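PDB 1CBY: type-2Aa cytolytic delta-endotoxin from Bacillus thuringiensis serovar kyushuensis, which kills dipteran larvae by forming pores in the epithelial cell membrane of the insect midgut, and is seen here as the inactive dimeric protoxin. Local coordinates for residues V35-L40 / F237-Y242; P88-K94 / T221-A225; V111-K115 / V135-K140. One frame throughout, in Å; residues are numbered along the deposited sequence.

Interaction 1. Residues V35-L40 / F237-Y242; sequences VPSSDL and FNVNNY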
loop_
_atom_site.group_PDB
_atom_site.type_symbol
_atom_site.label_atom_id
_atom_site.label_comp_id
_atom_site.label_asym_id
_atom_site.label_seq_id
_atom_site.Cartn_x
_atom_site.Cartn_y
_atom_site.Cartn_z
ATOM N N VAL A 35 2.021 4.266 10.272
ATOM C CA VAL A 35 2.466 5.164 11.323
ATOM C C VAL A 35 1.544 5.001 12.540
ATOM O O VAL A 35 0.340 4.791 12.377
ATOM C CB VAL A 35 2.421 6.626 10.796
ATOM C CG1 VAL A 35 0.988 7.084 10.584
ATOM C CG2 VAL A 35 3.124 7.545 11.723
ATOM N N PRO A 36 2.107 5.006 13.768
ATOM C CA PRO A 36 1.294 4.860 14.984
ATOM C C PRO A 36 0.224 5.947 15.105
ATOM O O PRO A 36 0.521 7.133 14.993
ATOM C CB PRO A 36 2.334 4.921 16.110
ATOM C CG PRO A 36 3.528 5.577 15.479
ATOM C CD PRO A 36 3.541 5.004 14.102
ATOM N N SER A 37 -1.016 5.521 15.327
ATOM C CA SER A 37 -2.157 6.427 15.423
ATOM C C SER A 37 -2.437 6.939 16.833
ATOM O O SER A 37 -2.129 6.273 17.823
ATOM C CB SER A 37 -3.410 5.734 14.872
ATOM O OG SER A 37 -4.522 6.615 14.819
ATOM N N SER A 38 -3.034 8.126 16.907
ATOM C CA SER A 38 -3.398 8.746 18.176
ATOM C C SER A 38 -4.740 8.215 18.672
ATOM O O SER A 38 -5.087 8.376 19.841
ATOM C CB SER A 38 -3.474 10.270 18.028
ATOM O OG SER A 38 -2.181 10.846 17.913
ATOM N N ASP A 39 -5.489 7.574 17.782
ATOM C CA ASP A 39 -6.791 7.028 18.126
ATOM C C ASP A 39 -6.991 5.721 17.357
ATOM O O ASP A 39 -6.140 5.327 16.557
ATOM C CB ASP A 39 -7.885 8.038 17.778
ATOM C CG ASP A 39 -8.994 8.090 18.819
ATOM O OD1 ASP A 39 -9.410 7.019 19.305
ATOM O OD2 ASP A 39 -9.456 9.204 19.150
ATOM N N LEU A 40 -8.114 5.054 17.590
ATOM C CA LEU A 40 -8.394 3.785 16.941
ATOM C C LEU A 40 -8.588 3.942 15.439
ATOM O O LEU A 40 -9.187 4.914 14.984
ATOM C CB LEU A 40 -9.619 3.131 17.588
ATOM C CG LEU A 40 -9.520 2.885 19.104
ATOM C CD1 LEU A 40 -10.777 2.211 19.627
ATOM C CD2 LEU A 40 -8.312 2.024 19.413
ATOM N N PHE A 237 -0.975 14.386 12.397
ATOM C CA PHE A 237 -1.191 13.039 12.908
ATOM C C PHE A 237 -1.594 12.945 14.380
ATOM O O PHE A 237 -1.835 11.852 14.888
ATOM C CB PHE A 237 0.016 12.155 12.597
ATOM C CG PHE A 237 0.191 11.878 11.129
ATOM C CD1 PHE A 237 0.922 12.745 10.323
ATOM C CD2 PHE A 237 -0.413 10.771 10.540
ATOM C CE1 PHE A 237 1.046 12.515 8.952
ATOM C CE2 PHE A 237 -0.293 10.535 9.170
ATOM C CZ PHE A 237 0.437 11.408 8.377
ATOM N N ASN A 238 -1.674 14.081 15.064
ATOM C CA ASN A 238 -2.084 14.101 16.471
ATOM C C ASN A 238 -3.598 14.200 16.592
ATOM O O ASN A 238 -4.156 14.014 17.675
ATOM C CB ASN A 238 -1.454 15.280 17.216
ATOM C CG ASN A 238 -0.061 14.981 17.741
ATOM O OD1 ASN A 238 0.562 15.834 18.373
ATOM N ND2 ASN A 238 0.436 13.775 17.491
ATOM N N VAL A 239 -4.257 14.537 15.488
ATOM C CA VAL A 239 -5.710 14.672 15.472
ATOM C C VAL A 239 -6.356 13.332 15.822
ATOM O O VAL A 239 -5.931 12.283 15.340
ATOM C CB VAL A 239 -6.211 15.165 14.083
ATOM C CG1 VAL A 239 -7.730 15.262 14.061
ATOM C CG2 VAL A 239 -5.592 16.521 13.745
ATOM N N ASN A 240 -7.369 13.367 16.678
ATOM C CA ASN A 240 -8.055 12.145 17.085
ATOM C C ASN A 240 -9.382 12.008 16.364
ATOM O O ASN A 240 -9.679 12.789 15.465
ATOM C CB ASN A 240 -8.254 12.111 18.606
ATOM C CG ASN A 240 -9.023 13.313 19.145
ATOM O OD1 ASN A 240 -9.062 13.523 20.351
ATOM N ND2 ASN A 240 -9.630 14.102 18.266
ATOM N N ASN A 241 -10.200 11.045 16.775
ATOM C CA ASN A 241 -11.491 10.834 16.133
ATOM C C ASN A 241 -12.613 11.595 16.831
ATOM O O ASN A 241 -13.753 11.138 16.846
ATOM C CB ASN A 241 -11.840 9.341 16.117
ATOM C CG ASN A 241 -10.701 8.469 15.626
ATOM O OD1 ASN A 241 -10.591 7.311 16.017
ATOM N ND2 ASN A 241 -9.849 9.016 14.773
ATOM N N TYR A 242 -12.310 12.764 17.385
ATOM C CA TYR A 242 -13.327 13.524 18.105
ATOM C C TYR A 242 -13.383 14.986 17.701
ATOM O O TYR A 242 -12.364 15.578 17.350
ATOM C CB TYR A 242 -13.108 13.386 19.619
ATOM C CG TYR A 242 -13.283 11.964 20.117
ATOM C CD1 TYR A 242 -12.238 11.040 20.043
ATOM C CD2 TYR A 242 -14.510 11.525 20.609
ATOM C CE1 TYR A 242 -12.419 9.718 20.432
ATOM C CE2 TYR A 242 -14.701 10.203 21.005
ATOM C CZ TYR A 242 -13.654 9.307 20.911
ATOM O OH TYR A 242 -13.847 7.997 21.275
HETATM O O HOH W 1 -5.573 9.602 15.272
HETATM O O HOH W 2 -2.944 9.426 14.234
HETATM O O HOH W 3 -11.829 6.416 20.201
#
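Ser38 and Asn238 bring their CA atoms to 5.8 Å, and Asp39 and Asn240 follow at 5.4 Å, so the chain leaving strand 28-36 and the loop after helix 233-237 run side by side in the same sense. Ser38 OG donates to Phe237 O over 3.2 Å, lying in the carbonyl plane on a lone pair. Asp39 makes the other direct polar contact. Its OD2 receives Asn241 N at 3.1 Å in a nearly straight bond (177°), although the donor stands 43° out of the carboxylate plane. The same oxygen lies at the edge of the Tyr242 ring, in its plane, while the carboxylate stacks on the Asn241 amide group with the planes 16° apart. OD1 takes Leu40 N and a water that also bonds Tyr242 OH; with both oxygens engaged, the rotation of the carboxylate is probably restricted. Two further waters join Ser38 N to Phe237 O and Ser37 OG to Val239 O. Toward the interior, Val35 CG1 meets Phe237 CE2 obliquely at 3.9 Å, and Val35 also joins a beta ladder with the second subunit. The contact ties the chain just after strand 28-36 to that loop beside the dimer interface of the inactive protoxin, Ser38 being its N-terminal processing stop.

Interaction 2. Residues P88-K94 / T221-A225; sequences PNSAIVK and TLVQA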
loop_
_atom_site.group_PDB
_atom_site.type_symbol
_atom_site.label_atom_id
_atom_site.label_comp_id
_atom_site.label_asym_id
_atom_site.label_seq_id
_atom_site.Cartn_x
_atom_site.Cartn_y
_atom_site.Cartn_z
ATOM N N PRO A 88 -19.217 19.525 7.702
ATOM C CA PRO A 88 -19.448 20.859 7.138
ATOM C C PRO A 88 -18.936 21.021 5.709
ATOM O O PRO A 88 -17.879 20.494 5.355
ATOM C CB PRO A 88 -18.691 21.767 8.106
ATOM C CG PRO A 88 -17.582 20.888 8.599
ATOM C CD PRO A 88 -18.296 19.588 8.845
ATOM N N ASN A 89 -19.707 21.750 4.898
ATOM C CA ASN A 89 -19.381 22.053 3.498
ATOM C C ASN A 89 -19.181 20.826 2.618
ATOM O O ASN A 89 -18.194 20.727 1.887
ATOM C CB ASN A 89 -18.141 22.952 3.419
ATOM C CG ASN A 89 -18.207 24.118 4.384
ATOM O OD1 ASN A 89 -19.262 24.721 4.578
ATOM N ND2 ASN A 89 -17.085 24.419 5.023
ATOM N N SER A 90 -20.148 19.918 2.650
ATOM C CA SER A 90 -20.069 18.695 1.870
ATOM C C SER A 90 -21.442 18.288 1.353
ATOM O O SER A 90 -22.435 18.958 1.629
ATOM C CB SER A 90 -19.479 17.572 2.733
ATOM O OG SER A 90 -20.196 17.416 3.946
ATOM N N ALA A 91 -21.490 17.189 0.607
ATOM C CA ALA A 91 -22.737 16.677 0.058
ATOM C C ALA A 91 -22.581 15.194 -0.258
ATOM O O ALA A 91 -21.538 14.768 -0.760
ATOM C CB ALA A 91 -23.110 17.444 -1.203
ATOM N N ILE A 92 -23.608 14.413 0.067
ATOM C CA ILE A 92 -23.600 12.973 -0.180
ATOM C C ILE A 92 -24.006 12.707 -1.622
ATOM O O ILE A 92 -25.151 12.940 -2.006
ATOM C CB ILE A 92 -24.572 12.236 0.765
ATOM C CG1 ILE A 92 -24.175 12.482 2.220
ATOM C CG2 ILE A 92 -24.573 10.751 0.465
ATOM C CD1 ILE A 92 -25.094 11.827 3.215
ATOM N N VAL A 93 -23.053 12.231 -2.413
ATOM C CA VAL A 93 -23.280 11.943 -3.825
ATOM C C VAL A 93 -24.161 10.727 -4.079
ATOM O O VAL A 93 -25.213 10.842 -4.704
ATOM C CB VAL A 93 -21.941 11.773 -4.575
ATOM C CG1 VAL A 93 -22.176 11.297 -5.991
ATOM C CG2 VAL A 93 -21.190 13.086 -4.590
ATOM N N LYS A 94 -23.742 9.567 -3.589
ATOM C CA LYS A 94 -24.489 8.334 -3.808
ATOM C C LYS A 94 -24.208 7.384 -2.653
ATOM O O LYS A 94 -23.118 7.413 -2.083
ATOM C CB LYS A 94 -24.028 7.710 -5.134
ATOM C CG LYS A 94 -25.032 6.803 -5.838
ATOM C CD LYS A 94 -24.938 5.355 -5.373
ATOM C CE LYS A 94 -25.924 4.472 -6.130
ATOM N NZ LYS A 94 -25.820 3.035 -5.755
ATOM N N THR A 221 -20.524 7.958 -1.057
ATOM C CA THR A 221 -19.525 8.901 -1.530
ATOM C C THR A 221 -19.927 10.292 -1.083
ATOM O O THR A 221 -21.060 10.726 -1.300
ATOM C CB THR A 221 -19.395 8.875 -3.055
ATOM O OG1 THR A 221 -19.278 7.516 -3.497
ATOM C CG2 THR A 221 -18.162 9.650 -3.483
ATOM N N LEU A 222 -18.998 10.979 -0.437
ATOM C CA LEU A 222 -19.241 12.320 0.061
ATOM C C LEU A 222 -18.206 13.279 -0.515
ATOM O O LEU A 222 -17.019 12.953 -0.582
ATOM C CB LEU A 222 -19.153 12.318 1.589
ATOM C CG LEU A 222 -19.316 13.664 2.288
ATOM C CD1 LEU A 222 -20.396 13.560 3.351
ATOM C CD2 LEU A 222 -17.990 14.106 2.886
ATOM N N VAL A 223 -18.663 14.426 -0.998
ATOM C CA VAL A 223 -17.751 15.425 -1.531
ATOM C C VAL A 223 -17.767 16.612 -0.575
ATOM O O VAL A 223 -18.819 16.976 -0.051
ATOM C CB VAL A 223 -18.137 15.891 -2.963
ATOM C CG1 VAL A 223 -17.986 14.740 -3.952
ATOM C CG2 VAL A 223 -19.553 16.461 -2.987
ATOM N N GLN A 224 -16.591 17.164 -0.299
ATOM C CA GLN A 224 -16.466 18.314 0.589
ATOM C C GLN A 224 -15.598 19.365 -0.087
ATOM O O GLN A 224 -14.615 19.032 -0.751
ATOM C CB GLN A 224 -15.827 17.906 1.910
ATOM C CG GLN A 224 -15.567 19.077 2.838
ATOM C CD GLN A 224 -14.817 18.670 4.081
ATOM O OE1 GLN A 224 -13.750 18.057 4.001
ATOM N NE2 GLN A 224 -15.371 18.996 5.241
ATOM N N ALA A 225 -15.964 20.631 0.077
ATOM C CA ALA A 225 -15.221 21.726 -0.526
ATOM C C ALA A 225 -13.755 21.627 -0.134
ATOM O O ALA A 225 -13.432 21.352 1.023
ATOM C CB ALA A 225 -15.799 23.056 -0.081
#
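An antiparallel beta ladder joins strand 90-102 to strand 210-225, with Ser90 facing Gln224 and Ile92 facing Leu222 as non-hydrogen-bonded pairs and Ala91 facing Val223 as a hydrogen-bonded one. The short segments run at 157° to each other. Val223 N donates to Ala91 O at 2.9 Å, and Ala225 N to Asn89 O prolongs the ladder beyond the strand's start. At the other end Thr221 serves two successive residues: its O accepts Val93 N at 2.7 Å and its N donates to Lys94 O at 2.8 Å, a beta bulge that turns Val93 toward the partner strand. There Val93 CG2 meets Val223 CG1 at 3.7 Å, the two side chains crossing at about a right angle. On the other side of the sheet, Leu222 CD2 packs against Ser90 CB while CD1 reaches Ile92 CG1; Leu222 also touches Leu60 and Ala84 of two helices. Gln224 has CG anti to the backbone N (chi1 175°) and an extended chain, and its NE2 donates a nearly straight hydrogen bond (178°) to Pro88 O at 2.9 Å, the acceptor lying in its amide plane. Its OE1 takes Gln56 NE2, and Ser90 OG bonds Ile87 O. With both ends of the Gln224 amide engaged, its rotation is set, and the turn leading into strand 90-102 is held by side chain as well as backbone.

Interaction 3. Residues V111-K115 / V135-K140; sequences VEQLK and VEATIK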
loop_
_atom_site.group_PDB
_atom_site.type_symbol
_atom_site.label_atom_id
_atom_site.label_comp_id
_atom_site.label_asym_id
_atom_site.label_seq_id
_atom_site.Cartn_x
_atom_site.Cartn_y
_atom_site.Cartn_z
ATOM N N VAL A 111 -13.896 -9.390 -8.629
ATOM C CA VAL A 111 -13.210 -8.111 -8.488
ATOM C C VAL A 111 -13.696 -7.099 -9.531
ATOM O O VAL A 111 -13.852 -5.909 -9.234
ATOM C CB VAL A 111 -11.681 -8.293 -8.600
ATOM C CG1 VAL A 111 -10.976 -6.946 -8.588
ATOM C CG2 VAL A 111 -11.187 -9.146 -7.457
ATOM N N GLU A 112 -13.948 -7.583 -10.746
ATOM C CA GLU A 112 -14.423 -6.742 -11.841
ATOM C C GLU A 112 -15.803 -6.178 -11.547
ATOM O O GLU A 112 -16.050 -4.993 -11.762
ATOM C CB GLU A 112 -14.448 -7.526 -13.150
ATOM C CG GLU A 112 -13.068 -7.898 -13.673
ATOM C CD GLU A 112 -13.126 -8.752 -14.928
ATOM O OE1 GLU A 112 -14.093 -9.533 -15.084
ATOM O OE2 GLU A 112 -12.200 -8.646 -15.756
ATOM N N GLN A 113 -16.704 -7.019 -11.055
ATOM C CA GLN A 113 -18.048 -6.566 -10.725
ATOM C C GLN A 113 -17.978 -5.452 -9.687
ATOM O O GLN A 113 -18.523 -4.367 -9.893
ATOM C CB GLN A 113 -18.890 -7.715 -10.170
ATOM C CG GLN A 113 -20.194 -7.960 -10.914
ATOM C CD GLN A 113 -21.136 -6.764 -10.927
ATOM O OE1 GLN A 113 -22.095 -6.706 -10.158
ATOM N NE2 GLN A 113 -20.888 -5.825 -11.829
ATOM N N LEU A 114 -17.272 -5.717 -8.591
ATOM C CA LEU A 114 -17.132 -4.752 -7.505
ATOM C C LEU A 114 -16.479 -3.447 -7.955
ATOM O O LEU A 114 -16.896 -2.365 -7.536
ATOM C CB LEU A 114 -16.349 -5.368 -6.343
ATOM C CG LEU A 114 -16.919 -6.668 -5.757
ATOM C CD1 LEU A 114 -15.988 -7.193 -4.691
ATOM C CD2 LEU A 114 -18.308 -6.447 -5.190
ATOM N N LYS A 115 -15.471 -3.545 -8.818
ATOM C CA LYS A 115 -14.780 -2.364 -9.331
ATOM C C LYS A 115 -15.750 -1.497 -10.141
ATOM O O LYS A 115 -15.691 -0.265 -10.110
ATOM C CB LYS A 115 -13.601 -2.788 -10.204
ATOM C CG LYS A 115 -12.780 -1.635 -10.745
ATOM C CD LYS A 115 -11.662 -2.136 -11.646
ATOM C CE LYS A 115 -10.606 -1.061 -11.848
ATOM N NZ LYS A 115 -9.401 -1.609 -12.533
ATOM N N VAL A 135 -7.527 0.997 -6.810
ATOM C CA VAL A 135 -8.857 0.489 -6.520
ATOM C C VAL A 135 -8.937 -1.015 -6.750
ATOM O O VAL A 135 -9.434 -1.748 -5.896
ATOM C CB VAL A 135 -9.927 1.187 -7.376
ATOM C CG1 VAL A 135 -11.257 0.476 -7.232
ATOM C CG2 VAL A 135 -10.066 2.633 -6.946
ATOM N N GLU A 136 -8.435 -1.479 -7.889
ATOM C CA GLU A 136 -8.477 -2.901 -8.205
ATOM C C GLU A 136 -7.602 -3.715 -7.258
ATOM O O GLU A 136 -8.025 -4.764 -6.754
ATOM C CB GLU A 136 -8.061 -3.146 -9.651
ATOM C CG GLU A 136 -8.478 -4.510 -10.177
ATOM C CD GLU A 136 -8.018 -4.753 -11.593
ATOM O OE1 GLU A 136 -6.866 -4.401 -11.906
ATOM O OE2 GLU A 136 -8.803 -5.302 -12.393
ATOM N N ALA A 137 -6.390 -3.227 -7.009
ATOM C CA ALA A 137 -5.463 -3.904 -6.106
ATOM C C ALA A 137 -6.107 -4.059 -4.722
ATOM O O ALA A 137 -6.095 -5.146 -4.142
ATOM C CB ALA A 137 -4.183 -3.127 -6.006
ATOM N N THR A 138 -6.702 -2.982 -4.221
ATOM C CA THR A 138 -7.374 -2.986 -2.931
ATOM C C THR A 138 -8.521 -4.004 -2.909
ATOM O O THR A 138 -8.666 -4.764 -1.944
ATOM C CB THR A 138 -7.913 -1.574 -2.594
ATOM O OG1 THR A 138 -6.815 -0.677 -2.376
ATOM C CG2 THR A 138 -8.777 -1.601 -1.360
ATOM N N ILE A 139 -9.314 -4.045 -3.977
ATOM C CA ILE A 139 -10.433 -4.982 -4.048
ATOM C C ILE A 139 -9.916 -6.413 -4.015
ATOM O O ILE A 139 -10.428 -7.243 -3.267
ATOM C CB ILE A 139 -11.311 -4.753 -5.302
ATOM C CG1 ILE A 139 -11.866 -3.330 -5.292
ATOM C CG2 ILE A 139 -12.490 -5.721 -5.318
ATOM C CD1 ILE A 139 -12.577 -2.974 -4.008
ATOM N N LYS A 140 -8.864 -6.684 -4.778
ATOM C CA LYS A 140 -8.271 -8.014 -4.806
ATOM C C LYS A 140 -7.808 -8.403 -3.400
ATOM O O LYS A 140 -7.976 -9.546 -2.973
ATOM C CB LYS A 140 -7.069 -8.052 -5.755
ATOM C CG LYS A 140 -7.396 -7.961 -7.230
ATOM C CD LYS A 140 -6.116 -8.065 -8.045
ATOM C CE LYS A 140 -6.373 -8.053 -9.539
ATOM N NZ LYS A 140 -5.085 -8.122 -10.284
#
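Lys115 and Glu136 meet where two consecutive helices, 107-122 and 129-141, form a helix hairpin packed on the mixed sheet, as in the alpha/beta fold of Cyt toxins. The axes of the short segments pass at 9.7 Å with 126° between their directions. From CB the Lys115 chain runs out extended, CG anti to the backbone N (chi1 -178°), which carries it across to the other helix. CG lies loosely by Val135 CG1 at 4.4 Å, CD leads onward, and CE comes to 4.0 Å from Glu136 CB. The tip, NZ, sits alongside the glutamate stem, 3.5 Å from Glu136 CB, and forms a salt bridge to Glu136 OE2 at 3.7 Å. Because NZ is about as near to CB and CD as to either carboxylate oxygen, the ion pair is long and probably weak; NZ also makes a weak hydrogen bond to Trp132 O. The interior of the interface is apolar. Ile139 CG2 lies in the middle of it, touching both Val111 CG1 and Leu114 CD1, and the side chains of Leu114 and Ile139 both reach Phe191 of strand 183-195, joining the helices to the sheet. Lys140 NZ reaches across the dimer interface to Asp147 (salt bridge) and Thr148 (hydrogen bond) of the second subunit. Further back on that lysine, the aliphatic CG is 4.0 Å from Val111 CG2.

In the fold
Two of the contacts lie at the surface and one is buried. Interactions 1 and 2 are held chiefly by hydrogen bonds, with some apolar packing: the first joins two largely irregular segments through a carboxylate, a serine and bridging waters, the second two strands through a backbone ladder. Buried interaction 3 relies on branched aliphatic side chains, with one long ion pair at its margin. No segment is shared, but interactions 1 and 2 both touch helix 54-63, and 2 and 3 both adjoin strand 183-195. Interactions 1 and 3, on opposite sides of the chain's centre, both touch the second subunit. Processing stop Ser38 lies in interaction 1; the Ser228 side chain is about 11 Å from that of Ala225.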